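Local atomic coordinates of NIPSNAP domain protein (Burkholderia xenovorans, PDB entry 5K9F), a protein that is of unknown function but belongs to the NipSnap family, has a dimeric alpha-beta barrel type fold and binds oxamic acid in a pocket. Residues G21-F26 with D55-I60. Numbering follows the deposited sequence. Where two conformers were deposited one is given.
Sequences GSVSTF and DLNRVI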
loop_
_atom_site.group_PDB
_atom_site.type_symbol
_atom_site.label_atom_id
_atom_site.label_comp_id
_atom_site.label_asym_id
_atom_site.label_seq_id
_atom_site.Cartn_x
_atom_site.Cartn_y
_atom_site.Cartn_z
ATOM N N GLY A 21 14.205 -16.632 1.700
ATOM C CA GLY A 21 14.873 -17.899 1.544
ATOM C C GLY A 21 14.444 -18.984 2.503
ATOM O O GLY A 21 14.955 -20.107 2.403
ATOM N N SER A 22 13.525 -18.700 3.419
ATOM C CA SER A 22 13.234 -19.612 4.516
ATOM C C SER A 22 11.984 -20.463 4.299
ATOM O O SER A 22 11.651 -21.274 5.171
ATOM C CB SER A 22 13.112 -18.823 5.831
ATOM O OG SER A 22 11.905 -18.088 5.884
ATOM N N VAL A 23 11.302 -20.331 3.155
ATOM C CA VAL A 23 10.021 -21.022 2.970
ATOM C C VAL A 23 10.185 -22.536 3.083
ATOM O O VAL A 23 9.417 -23.206 3.782
ATOM C CB VAL A 23 9.381 -20.635 1.623
ATOM C CG1 VAL A 23 8.209 -21.582 1.312
ATOM C CG2 VAL A 23 8.896 -19.198 1.670
ATOM N N SER A 24 11.164 -23.109 2.380
ATOM C CA SER A 24 11.290 -24.563 2.414
ATOM C C SER A 24 11.657 -25.057 3.811
ATOM O O SER A 24 11.177 -26.116 4.242
ATOM C CB SER A 24 12.308 -25.036 1.378
ATOM O OG SER A 24 13.606 -24.577 1.683
ATOM N N THR A 25 12.483 -24.305 4.541
ATOM C CA THR A 25 12.812 -24.683 5.914
ATOM C C THR A 25 11.574 -24.638 6.801
ATOM O O THR A 25 11.336 -25.556 7.602
ATOM C CB THR A 25 13.893 -23.753 6.466
ATOM O OG1 THR A 25 15.084 -23.883 5.683
ATOM C CG2 THR A 25 14.217 -24.094 7.911
ATOM N N PHE A 26 10.772 -23.579 6.665
ATOM C CA PHE A 26 9.555 -23.453 7.460
ATOM C C PHE A 26 8.589 -24.593 7.162
ATOM O O PHE A 26 8.042 -25.215 8.083
ATOM C CB PHE A 26 8.889 -22.098 7.194
ATOM C CG PHE A 26 7.630 -21.876 7.988
ATOM C CD1 PHE A 26 6.399 -22.291 7.497
ATOM C CD2 PHE A 26 7.679 -21.255 9.228
ATOM C CE1 PHE A 26 5.249 -22.108 8.225
ATOM C CE2 PHE A 26 6.528 -21.055 9.964
ATOM C CZ PHE A 26 5.305 -21.486 9.464
ATOM N N ASP A 55 4.512 -10.812 -3.590
ATOM C CA ASP A 55 5.501 -10.929 -2.534
ATOM C C ASP A 55 5.952 -12.381 -2.458
ATOM O O ASP A 55 5.131 -13.287 -2.296
ATOM C CB ASP A 55 4.917 -10.493 -1.182
ATOM C CG ASP A 55 4.649 -8.983 -1.085
ATOM O OD1 ASP A 55 5.193 -8.194 -1.890
ATOM O OD2 ASP A 55 3.905 -8.579 -0.160
ATOM N N LEU A 56 7.245 -12.607 -2.621
ATOM C CA LEU A 56 7.773 -13.938 -2.431
ATOM C C LEU A 56 7.946 -14.181 -0.933
ATOM O O LEU A 56 7.810 -13.275 -0.107
ATOM C CB LEU A 56 9.092 -14.113 -3.198
ATOM C CG LEU A 56 8.947 -13.993 -4.724
ATOM C CD1 LEU A 56 10.303 -13.804 -5.436
ATOM C CD2 LEU A 56 8.175 -15.205 -5.278
ATOM N N ASN A 57 8.208 -15.426 -0.588
ATOM C CA ASN A 57 8.407 -15.819 0.808
ATOM C C ASN A 57 7.135 -15.697 1.640
ATOM O O ASN A 57 7.206 -15.476 2.852
ATOM C CB ASN A 57 9.539 -15.013 1.452
ATOM C CG ASN A 57 10.791 -15.055 0.624
ATOM O OD1 ASN A 57 11.356 -16.125 0.415
ATOM N ND2 ASN A 57 11.225 -13.900 0.113
ATOM N N ARG A 58 5.969 -15.846 1.015
ATOM C CA ARG A 58 4.709 -15.908 1.736
ATOM C C ARG A 58 4.257 -17.342 1.862
ATOM O O ARG A 58 4.375 -18.128 0.915
ATOM C CB ARG A 58 3.597 -15.143 1.016
ATOM C CG ARG A 58 3.703 -13.638 1.092
ATOM C CD ARG A 58 2.508 -13.026 0.364
ATOM N NE ARG A 58 2.584 -13.245 -1.085
ATOM C CZ ARG A 58 1.532 -13.315 -1.895
ATOM N NH1 ARG A 58 0.294 -13.201 -1.415
ATOM N NH2 ARG A 58 1.721 -13.493 -3.205
ATOM N N VAL A 59 3.718 -17.696 3.025
ATOM C CA VAL A 59 2.938 -18.920 3.159
ATOM C C VAL A 59 1.508 -18.525 3.493
ATOM O O VAL A 59 1.271 -17.666 4.350
ATOM C CB VAL A 59 3.526 -19.895 4.195
ATOM C CG1 VAL A 59 4.830 -20.503 3.664
ATOM C CG2 VAL A 59 3.755 -19.222 5.538
ATOM N N ILE A 60 0.563 -19.142 2.795
ATOM C CA ILE A 60 -0.839 -18.762 2.804
ATOM C C ILE A 60 -1.645 -19.989 3.183
ATOM O O ILE A 60 -1.488 -21.049 2.563
ATOM C CB ILE A 60 -1.265 -18.222 1.430
ATOM C CG1 ILE A 60 -0.491 -16.935 1.122
ATOM C CG2 ILE A 60 -2.752 -17.962 1.389
ATOM C CD1 ILE A 60 -0.667 -16.502 -0.319
HETATM O O HOH W 1 12.030 -18.850 0.575
#
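In this ferredoxin-like alpha+beta fold of the dimeric alpha-beta barrel clan, the loop into helix 23-33 and its first turn pack against strand 58-65, a central strand of the antiparallel sheet, and the turn before it, through Val23, Phe26, Asn57 and Val59. Asn57 OD1 accepts the backbone N-H of Gly21 at 3.2 Å; the bond is nearly straight at hydrogen (166°), although the donor stands well above the amide carbonyl plane. The same oxygen accepts a hydrogen bond from a water whose O lies 2.8 Å from OD1, and that water accepts the N-H of Val23. One carbonyl oxygen thus serves two backbone amides, one directly and one through solvent. ND2 of the same side chain bonds to Gln98 OE1 of a second subunit.

Nearby, Val23 CG2 presses on the backbone of Asn57, 3.5 Å from its CA. Val23 CG1, anti to the backbone N (chi1 168°), is directed instead to Val59, meeting its CG1 at 4.3 Å in one of the two Val59 conformers. In that conformer the other methyl, CG2, approaches the Phe26 ring obliquely, 4.2 Å from CE1. Phe26 also touches oxamic acid, which then places Val59 in a second shell behind the pocket.

On the far side of the strand, Arg58 NE donates in its guanidinium plane to Asp55 O at 2.8 Å, while NH1 forms a salt bridge with Glu101 of a third subunit. The contact therefore pairs a partly hydrated amide link at the helix start with an apolar layer leading toward the pocket, and the Asn57 amide joins that link to the subunit interface.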